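Local atomic coordinates of endo-beta-1,4-glucanase (cellulase B) (Bacillus halodurans, PDB entry 4V2X), a protein that probably hydrolyses beta-1,4-linked glucans as a tri-modular family 5 endoglucanase whose CBM46 module contributes to breakdown of xyloglucan and beta-1,3-1,4-glucans. Residues 167-172 with 219-224; 196-201 with 213-218; 202-207 with 242-247. All blocks are in the same frame, centred on the assembly; numbering follows the deposited sequence.

How the contacts relate
All three contacts lie in the family 5 catalytic barrel. Contacts 1 and 2 are buried and share helix 209-227; they meet where the hydroxyl of Tyr172 bonds to Leu218 O. Contact 1 is helix against helix, apolar between its segments. Contact 2 is also apolar where loop meets helix, but the helix carries calcium on its far side, at the interface with the second subunit. Contact 3 lies nearer the surface, between two loops that follow neighbouring strands, and centres on a carboxylate. It joins contact 2 through Pro198 O to Glu244 N and through Ser201 OG to Glu206 OE1.

Contact 1: residues 167-172 with 219-224; sequences GVMVKY and NTVFFE
Met169 and Val221 reach for each other tip to tip, and this apolar pair is tight: CE of Met169 comes to 3.4 Å from CG1 of Val221. The methionine chain is bent at chi2 (-60°) and chi3, which brings its methyl group across to the valine. CE2 of Tyr172 also comes to 3.4 Å from CG1 of Val221, the methyl lying at the ring edge near the ring plane. The two side chains run alongside each other in opposite senses, while the phenol oxygen of Tyr172 ends 3.3 Å from CB of Phe222.

These segments belong to helices 165-183 and 209-227, two neighbouring outer helices of the (beta/alpha)8 barrel, joined through strand 190-193. They run in roughly the same direction, with segment axes crossing at -31° and 11.2 Å apart at closest, a spacing that leaves room for the tyrosine ring.

Polar and aromatic partners hold that ring. Its hydroxyl bonds to the backbone oxygen of Leu218, one turn back from Phe222. Trp176 meets both the Tyr172 and the Phe222 ring edge-to-face. A phenylalanine in place of Tyr172 would probably leave Leu218 O without this partner and open a gap beside Phe222 CB. From the barrel side, Leu238 and Leu240 of strand 238-241 pack on Phe222.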
loop_
_atom_site.group_PDB
_atom_site.type_symbol
_atom_site.label_atom_id
_atom_site.label_comp_id
_atom_site.label_asym_id
_atom_site.label_seq_id
_atom_site.Cartn_x
_atom_site.Cartn_y
_atom_site.Cartn_z
ATOM N N GLY A 167 16.240 -11.552 -5.987
ATOM C CA GLY A 167 16.859 -11.816 -7.288
ATOM C C GLY A 167 16.547 -10.739 -8.316
ATOM O O GLY A 167 17.442 -10.246 -9.016
ATOM N N VAL A 168 15.275 -10.371 -8.419
ATOM C CA VAL A 168 14.880 -9.296 -9.324
ATOM C C VAL A 168 15.449 -7.969 -8.844
ATOM O O VAL A 168 15.987 -7.196 -9.640
ATOM C CB VAL A 168 13.348 -9.210 -9.477
ATOM C CG1 VAL A 168 12.930 -7.905 -10.139
ATOM C CG2 VAL A 168 12.839 -10.398 -10.281
ATOM N N MET A 169 15.352 -7.711 -7.542
ATOM C CA MET A 169 15.825 -6.440 -6.995
ATOM C C MET A 169 17.324 -6.220 -7.236
ATOM O O MET A 169 17.736 -5.116 -7.595
ATOM C CB MET A 169 15.497 -6.333 -5.501
ATOM C CG MET A 169 14.094 -5.814 -5.195
ATOM S SD MET A 169 13.699 -4.152 -5.812
ATOM C CE MET A 169 15.295 -3.367 -5.688
ATOM N N VAL A 170 18.128 -7.266 -7.055
ATOM C CA VAL A 170 19.571 -7.184 -7.310
ATOM C C VAL A 170 19.868 -6.784 -8.762
ATOM O O VAL A 170 20.679 -5.901 -9.014
ATOM C CB VAL A 170 20.285 -8.519 -6.975
ATOM C CG1 VAL A 170 21.689 -8.558 -7.563
ATOM C CG2 VAL A 170 20.340 -8.728 -5.465
ATOM N N LYS A 171 19.205 -7.440 -9.703
ATOM C CA LYS A 171 19.391 -7.166 -11.129
ATOM C C LYS A 171 18.908 -5.766 -11.526
ATOM O O LYS A 171 19.606 -5.030 -12.225
ATOM C CB LYS A 171 18.650 -8.228 -11.937
ATOM C CG LYS A 171 18.959 -8.219 -13.422
ATOM C CD LYS A 171 18.375 -9.450 -14.085
ATOM C CE LYS A 171 18.515 -9.402 -15.597
ATOM N NZ LYS A 171 18.066 -10.670 -16.208
ATOM N N TYR A 172 17.713 -5.411 -11.064
ATOM C CA TYR A 172 17.116 -4.095 -11.311
ATOM C C TYR A 172 17.988 -2.980 -10.735
ATOM O O TYR A 172 18.283 -2.002 -11.421
ATOM C CB TYR A 172 15.723 -4.073 -10.690
ATOM C CG TYR A 172 14.897 -2.824 -10.862
ATOM C CD1 TYR A 172 14.165 -2.596 -12.025
ATOM C CD2 TYR A 172 14.772 -1.908 -9.825
ATOM C CE1 TYR A 172 13.365 -1.470 -12.165
ATOM C CE2 TYR A 172 13.976 -0.783 -9.957
ATOM C CZ TYR A 172 13.277 -0.568 -11.122
ATOM O OH TYR A 172 12.490 0.552 -11.214
ATOM N N ASN A 219 9.580 1.303 -8.134
ATOM C CA ASN A 219 9.596 2.741 -8.351
ATOM C C ASN A 219 10.437 3.463 -7.300
ATOM O O ASN A 219 11.118 4.441 -7.595
ATOM C CB ASN A 219 8.170 3.303 -8.370
ATOM C CG ASN A 219 7.455 3.052 -9.692
ATOM O OD1 ASN A 219 8.089 2.914 -10.734
ATOM N ND2 ASN A 219 6.125 3.015 -9.655
ATOM N N THR A 220 10.377 2.963 -6.073
ATOM C CA THR A 220 11.025 3.613 -4.936
ATOM C C THR A 220 12.533 3.397 -4.940
ATOM O O THR A 220 13.299 4.333 -4.709
ATOM C CB THR A 220 10.412 3.089 -3.628
ATOM O OG1 THR A 220 9.030 3.439 -3.608
ATOM C CG2 THR A 220 11.103 3.683 -2.392
ATOM N N VAL A 221 12.961 2.168 -5.200
ATOM C CA VAL A 221 14.386 1.882 -5.268
ATOM C C VAL A 221 15.044 2.611 -6.450
ATOM O O VAL A 221 16.174 3.068 -6.360
ATOM C CB VAL A 221 14.677 0.366 -5.292
ATOM C CG1 VAL A 221 14.148 -0.293 -6.556
ATOM C CG2 VAL A 221 16.175 0.121 -5.117
ATOM N N PHE A 222 14.317 2.714 -7.557
ATOM C CA PHE A 222 14.770 3.477 -8.716
ATOM C C PHE A 222 15.002 4.935 -8.318
ATOM O O PHE A 222 16.064 5.498 -8.583
ATOM C CB PHE A 222 13.724 3.309 -9.834
ATOM C CG PHE A 222 13.734 4.374 -10.888
ATOM C CD1 PHE A 222 14.654 4.344 -11.920
ATOM C CD2 PHE A 222 12.761 5.364 -10.892
ATOM C CE1 PHE A 222 14.633 5.305 -12.919
ATOM C CE2 PHE A 222 12.737 6.329 -11.882
ATOM C CZ PHE A 222 13.674 6.295 -12.902
ATOM N N PHE A 223 14.023 5.519 -7.638
ATOM C CA PHE A 223 14.137 6.888 -7.136
ATOM C C PHE A 223 15.377 7.051 -6.250
ATOM O O PHE A 223 16.192 7.955 -6.470
ATOM C CB PHE A 223 12.866 7.263 -6.376
ATOM C CG PHE A 223 12.935 8.585 -5.673
ATOM C CD1 PHE A 223 12.540 9.748 -6.317
ATOM C CD2 PHE A 223 13.365 8.659 -4.351
ATOM C CE1 PHE A 223 12.588 10.963 -5.665
ATOM C CE2 PHE A 223 13.413 9.877 -3.695
ATOM C CZ PHE A 223 13.027 11.027 -4.350
ATOM N N GLU A 224 15.513 6.162 -5.270
ATOM C CA GLU A 224 16.628 6.220 -4.309
ATOM C C GLU A 224 17.987 6.152 -5.008
ATOM O O GLU A 224 18.885 6.943 -4.719
ATOM C CB GLU A 224 16.518 5.085 -3.290
ATOM C CG GLU A 224 15.471 5.304 -2.211
ATOM C CD GLU A 224 15.369 4.127 -1.254
ATOM O OE1 GLU A 224 14.889 3.048 -1.672
ATOM O OE2 GLU A 224 15.782 4.271 -0.086
#

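Contact 2: residues 196-201 with 213-218. With CA (calcium ion), chain B.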
loop_
_atom_site.group_PDB
_atom_site.type_symbol
_atom_site.label_atom_id
_atom_site.label_comp_id
_atom_site.label_asym_id
_atom_site.label_seq_id
_atom_site.Cartn_x
_atom_site.Cartn_y
_atom_site.Cartn_z
ATOM N N ASN A 196 8.936 -0.158 -18.206
ATOM C CA ASN A 196 7.787 -0.126 -19.113
ATOM C C ASN A 196 6.670 -1.088 -18.701
ATOM O O ASN A 196 6.928 -2.257 -18.445
ATOM C CB ASN A 196 8.230 -0.502 -20.520
ATOM C CG ASN A 196 7.129 -0.317 -21.538
ATOM O OD1 ASN A 196 6.635 0.788 -21.715
ATOM N ND2 ASN A 196 6.748 -1.388 -22.217
ATOM N N GLU A 197 5.433 -0.599 -18.659
ATOM C CA GLU A 197 4.246 -1.459 -18.521
ATOM C C GLU A 197 4.426 -2.579 -17.482
ATOM O O GLU A 197 4.277 -3.767 -17.790
ATOM C CB GLU A 197 3.873 -2.040 -19.895
ATOM C CG GLU A 197 3.530 -0.949 -20.903
ATOM C CD GLU A 197 3.056 -1.433 -22.264
ATOM O OE1 GLU A 197 3.229 -2.616 -22.613
ATOM O OE2 GLU A 197 2.500 -0.587 -23.005
ATOM N N PRO A 198 4.752 -2.207 -16.233
ATOM C CA PRO A 198 5.039 -3.223 -15.224
ATOM C C PRO A 198 3.848 -4.112 -14.888
ATOM O O PRO A 198 2.718 -3.643 -14.825
ATOM C CB PRO A 198 5.451 -2.398 -14.000
ATOM C CG PRO A 198 4.858 -1.055 -14.228
ATOM C CD PRO A 198 4.937 -0.847 -15.706
ATOM N N LYS A 199 4.117 -5.398 -14.706
ATOM C CA LYS A 199 3.120 -6.333 -14.194
ATOM C C LYS A 199 3.854 -7.536 -13.619
ATOM O O LYS A 199 5.064 -7.673 -13.818
ATOM C CB LYS A 199 2.131 -6.746 -15.283
ATOM C CG LYS A 199 2.729 -7.480 -16.467
ATOM C CD LYS A 199 1.681 -7.711 -17.542
ATOM C CE LYS A 199 2.136 -8.737 -18.566
ATOM N NZ LYS A 199 3.470 -8.449 -19.153
ATOM N N PHE A 200 3.136 -8.383 -12.887
ATOM C CA PHE A 200 3.780 -9.471 -12.143
ATOM C C PHE A 200 3.100 -10.803 -12.364
ATOM O O PHE A 200 3.130 -11.693 -11.516
ATOM C CB PHE A 200 3.888 -9.087 -10.668
ATOM C CG PHE A 200 4.698 -7.863 -10.468
ATOM C CD1 PHE A 200 6.084 -7.939 -10.407
ATOM C CD2 PHE A 200 4.095 -6.612 -10.454
ATOM C CE1 PHE A 200 6.851 -6.798 -10.290
ATOM C CE2 PHE A 200 4.857 -5.466 -10.343
ATOM C CZ PHE A 200 6.236 -5.558 -10.252
ATOM N N SER A 201 2.504 -10.920 -13.541
ATOM C CA SER A 201 2.059 -12.179 -14.079
ATOM C C SER A 201 2.592 -12.214 -15.496
ATOM O O SER A 201 2.884 -11.163 -16.079
ATOM C CB SER A 201 0.537 -12.241 -14.089
ATOM O OG SER A 201 0.093 -13.306 -14.907
ATOM N N ALA A 213 2.280 -3.578 -4.226
ATOM C CA ALA A 213 3.401 -3.365 -3.320
ATOM C C ALA A 213 4.745 -3.556 -4.004
ATOM O O ALA A 213 5.703 -2.830 -3.720
ATOM C CB ALA A 213 3.286 -4.284 -2.117
ATOM N N LEU A 214 4.814 -4.534 -4.906
ATOM C CA LEU A 214 6.036 -4.784 -5.664
ATOM C C LEU A 214 6.373 -3.597 -6.567
ATOM O O LEU A 214 7.520 -3.171 -6.639
ATOM C CB LEU A 214 5.904 -6.061 -6.498
ATOM C CG LEU A 214 5.619 -7.354 -5.723
ATOM C CD1 LEU A 214 5.329 -8.496 -6.681
ATOM C CD2 LEU A 214 6.775 -7.719 -4.808
ATOM N N LEU A 215 5.375 -3.060 -7.263
ATOM C CA LEU A 215 5.620 -1.919 -8.149
ATOM C C LEU A 215 6.046 -0.679 -7.355
ATOM O O LEU A 215 6.960 0.048 -7.760
ATOM C CB LEU A 215 4.401 -1.612 -9.026
ATOM C CG LEU A 215 4.547 -0.397 -9.951
ATOM C CD1 LEU A 215 5.781 -0.467 -10.839
ATOM C CD2 LEU A 215 3.298 -0.248 -10.794
ATOM N N ASP A 216 5.427 -0.454 -6.203
ATOM C CA ASP A 216 5.871 0.650 -5.356
ATOM C C ASP A 216 7.358 0.501 -5.020
ATOM O O ASP A 216 8.107 1.466 -5.071
ATOM C CB ASP A 216 5.067 0.744 -4.065
ATOM C CG ASP A 216 5.687 1.710 -3.074
ATOM O OD1 ASP A 216 6.571 1.271 -2.292
ATOM O OD2 ASP A 216 5.330 2.915 -3.096
ATOM N N ASP A 217 7.774 -0.712 -4.669
ATOM C CA ASP A 217 9.177 -0.965 -4.340
ATOM C C ASP A 217 10.118 -0.703 -5.521
ATOM O O ASP A 217 11.185 -0.121 -5.342
ATOM C CB ASP A 217 9.365 -2.390 -3.825
ATOM C CG ASP A 217 8.765 -2.604 -2.447
ATOM O OD1 ASP A 217 8.298 -1.631 -1.810
ATOM O OD2 ASP A 217 8.777 -3.758 -1.982
ATOM N N LEU A 218 9.736 -1.128 -6.723
ATOM C CA LEU A 218 10.567 -0.890 -7.908
ATOM C C LEU A 218 10.696 0.596 -8.195
ATOM O O LEU A 218 11.779 1.089 -8.477
ATOM C CB LEU A 218 9.988 -1.581 -9.145
ATOM C CG LEU A 218 10.050 -3.099 -9.200
ATOM C CD1 LEU A 218 9.283 -3.570 -10.420
ATOM C CD2 LEU A 218 11.484 -3.608 -9.250
HETATM CA CA CA B . 7.159 -0.069 -0.464
HETATM O O HOH W 1 5.379 -1.497 -1.240
HETATM O O HOH W 2 5.522 1.392 0.532
#
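The ring of Phe200 lies against one turn of helix 209-227, with Leu214 over one face and Leu218 at its edge. CB of Leu214 sits 4.0 Å from the centroid of the Phe200 ring, 16° off the normal, a CH-pi contact. A methyl of the same leucine, CD1, comes to 3.8 Å from CD1 of Phe200. At the rim, CD1 of Leu218 lies in the ring plane, 3.6 Å from CZ of Phe200. Leu215 touches both the ring, its CB 4.1 Å from CE2 of Phe200, and the proline, its CD1 3.6 Å from CG of Pro198.

Further out, Met243 packs on both Phe200 and Leu215, while from helix 165-183 Tyr165 covers Leu214 and Met169 covers Leu218. The loop leaves strand 190-193 with Asn-Glu-Pro, the familiar family 5 sequence, and Pro198 and Phe200 seat it on helix 209-227 of the barrel.

On the other side of that helix, two successive aspartates take a calcium ion. With CG anti to the backbone N in Asp216 (chi1 169°) but anti to the carbonyl carbon in Asp217, their OD1 atoms converge on the metal: Asp216 OD1 at 2.3 Å from calcium, Asp217 OD1 at 2.4 Å. Two waters also bind it, one of them donating to Ala213 O, and Asp216 and Asp217 of the second subunit complete the site. Lys261 pairs with Asp216 OD2, and Lys261 of the second subunit with Asp217 OD2. The ion thus bridges the subunits; without it and the lysines the gathered carboxylates would probably repel one another.

Contact 3: residues 202-207 with 242-247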
loop_
_atom_site.group_PDB
_atom_site.type_symbol
_atom_site.label_atom_id
_atom_site.label_comp_id
_atom_site.label_asym_id
_atom_site.label_seq_id
_atom_site.Cartn_x
_atom_site.Cartn_y
_atom_site.Cartn_z
ATOM N N GLN A 202 2.715 -13.409 -16.066
ATOM C CA GLN A 202 3.062 -13.513 -17.479
ATOM C C GLN A 202 1.916 -12.981 -18.351
ATOM O O GLN A 202 2.130 -12.641 -19.510
ATOM C CB GLN A 202 3.426 -14.955 -17.871
ATOM C CG GLN A 202 2.238 -15.885 -18.086
ATOM C CD GLN A 202 2.581 -17.106 -18.931
ATOM O OE1 GLN A 202 3.720 -17.575 -18.934
ATOM N NE2 GLN A 202 1.590 -17.630 -19.645
ATOM N N ASN A 203 0.710 -12.912 -17.786
ATOM C CA ASN A 203 -0.477 -12.445 -18.506
ATOM C C ASN A 203 -0.914 -11.037 -18.120
ATOM O O ASN A 203 -0.676 -10.591 -16.999
ATOM C CB ASN A 203 -1.637 -13.401 -18.240
ATOM C CG ASN A 203 -1.352 -14.806 -18.731
ATOM O OD1 ASN A 203 -0.717 -14.995 -19.768
ATOM N ND2 ASN A 203 -1.814 -15.798 -17.985
ATOM N N TRP A 204 -1.569 -10.353 -19.061
ATOM C CA TRP A 204 -2.239 -9.076 -18.796
ATOM C C TRP A 204 -3.555 -9.298 -18.056
ATOM O O TRP A 204 -4.188 -10.342 -18.205
ATOM C CB TRP A 204 -2.530 -8.334 -20.107
ATOM C CG TRP A 204 -1.301 -7.974 -20.862
ATOM C CD1 TRP A 204 -0.644 -8.743 -21.779
ATOM C CD2 TRP A 204 -0.561 -6.758 -20.751
ATOM N NE1 TRP A 204 0.460 -8.075 -22.253
ATOM C CE2 TRP A 204 0.536 -6.854 -21.637
ATOM C CE3 TRP A 204 -0.714 -5.598 -19.986
ATOM C CZ2 TRP A 204 1.470 -5.834 -21.780
ATOM C CZ3 TRP A 204 0.213 -4.585 -20.130
ATOM C CH2 TRP A 204 1.292 -4.709 -21.022
ATOM N N GLY A 205 -3.967 -8.308 -17.272
ATOM C CA GLY A 205 -5.254 -8.355 -16.584
ATOM C C GLY A 205 -5.314 -9.341 -15.430
ATOM O O GLY A 205 -6.388 -9.837 -15.094
ATOM N N GLU A 206 -4.161 -9.619 -14.823
ATOM C CA GLU A 206 -4.080 -10.503 -13.664
ATOM C C GLU A 206 -3.343 -9.787 -12.535
ATOM O O GLU A 206 -2.415 -10.337 -11.936
ATOM C CB GLU A 206 -3.371 -11.813 -14.027
ATOM C CG GLU A 206 -4.110 -12.641 -15.069
ATOM C CD GLU A 206 -3.524 -14.033 -15.250
ATOM O OE1 GLU A 206 -2.352 -14.259 -14.870
ATOM O OE2 GLU A 206 -4.236 -14.908 -15.786
ATOM N N ILE A 207 -3.772 -8.559 -12.254
ATOM C CA ILE A 207 -3.162 -7.745 -11.205
ATOM C C ILE A 207 -3.765 -8.126 -9.859
ATOM O O ILE A 207 -4.960 -7.954 -9.638
ATOM C CB ILE A 207 -3.362 -6.236 -11.453
ATOM C CG1 ILE A 207 -2.763 -5.830 -12.804
ATOM C CG2 ILE A 207 -2.727 -5.425 -10.329
ATOM C CD1 ILE A 207 -3.172 -4.447 -13.269
ATOM N N THR A 242 1.958 3.700 -13.763
ATOM C CA THR A 242 0.966 2.837 -13.140
ATOM C C THR A 242 1.204 1.384 -13.560
ATOM O O THR A 242 1.895 1.109 -14.553
ATOM C CB THR A 242 -0.456 3.207 -13.588
ATOM O OG1 THR A 242 -0.511 3.192 -15.017
ATOM C CG2 THR A 242 -0.840 4.570 -13.100
ATOM N N MET A 243 0.603 0.455 -12.823
ATOM C CA MET A 243 0.615 -0.965 -13.210
ATOM C C MET A 243 0.024 -1.099 -14.612
ATOM O O MET A 243 -1.030 -0.512 -14.908
ATOM C CB MET A 243 -0.201 -1.818 -12.227
ATOM C CG MET A 243 0.089 -3.317 -12.300
ATOM S SD MET A 243 1.700 -3.774 -11.620
ATOM C CE MET A 243 1.399 -3.464 -9.882
ATOM N N GLU A 244 0.732 -1.840 -15.464
ATOM C CA GLU A 244 0.356 -2.055 -16.875
ATOM C C GLU A 244 0.240 -0.756 -17.676
ATOM O O GLU A 244 -0.286 -0.759 -18.792
ATOM C CB GLU A 244 -0.950 -2.858 -16.973
ATOM C CG GLU A 244 -0.836 -4.287 -16.476
ATOM C CD GLU A 244 -2.090 -5.114 -16.707
ATOM O OE1 GLU A 244 -3.126 -4.566 -17.142
ATOM O OE2 GLU A 244 -2.033 -6.329 -16.458
ATOM N N THR A 245 0.773 0.334 -17.127
ATOM C CA THR A 245 0.519 1.700 -17.601
ATOM C C THR A 245 -0.968 1.945 -17.888
ATOM O O THR A 245 -1.322 2.723 -18.780
ATOM C CB THR A 245 1.384 2.083 -18.819
ATOM O OG1 THR A 245 1.177 1.135 -19.875
ATOM C CG2 THR A 245 2.893 2.149 -18.438
ATOM N N ALA A 246 -1.821 1.326 -17.074
ATOM C CA ALA A 246 -3.269 1.416 -17.223
ATOM C C ALA A 246 -3.826 2.606 -16.434
ATOM O O ALA A 246 -3.112 3.238 -15.664
ATOM C CB ALA A 246 -3.907 0.116 -16.772
ATOM N N THR A 247 -5.104 2.910 -16.630
ATOM C CA THR A 247 -5.691 4.151 -16.111
ATOM C C THR A 247 -6.861 3.971 -15.145
ATOM O O THR A 247 -7.513 4.945 -14.799
ATOM C CB THR A 247 -6.196 5.051 -17.259
ATOM O OG1 THR A 247 -7.288 4.407 -17.934
ATOM C CG2 THR A 247 -5.082 5.362 -18.242
HETATM O O HOH W 3 -1.309 -8.608 -15.021
#
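OE2 of Glu244 is gripped by two donors, the backbone N of Gly205 and a water. Gly205 N lies 2.9 Å from OE2 of Glu244 and gives a fairly straight bond (161°) to the syn lone pair. Water 3 donates to the same oxygen, and also ties together Asn203 O and Glu206 N, so one water knits the turn at 203-206 to the carboxylate.

The carboxylate gets there on an extended chain that runs alongside the indole of Trp204. CD of Glu244 is 3.6 Å from CE3 of Trp204, with the two planes 63° apart and OE1 in the plane of the ring, at its edge. From the other direction comes Ile207, whose CD1 reaches to 3.7 Å from Glu244 CD and to 3.6 Å from Met243 CG.

Both loops follow barrel strands, 190-193 and 238-241, at the C-terminal strand ends where (beta/alpha)8 glycosidases keep their active site. Trp204 touches Glu197 here and makes a cation-pi contact with Lys199, which also packs on Glu244.

The two donors on OE2 would probably help to stabilise a negative charge on Glu244; since Ile207 and the Trp204 edge beside it are apolar, those bonds probably do most of this.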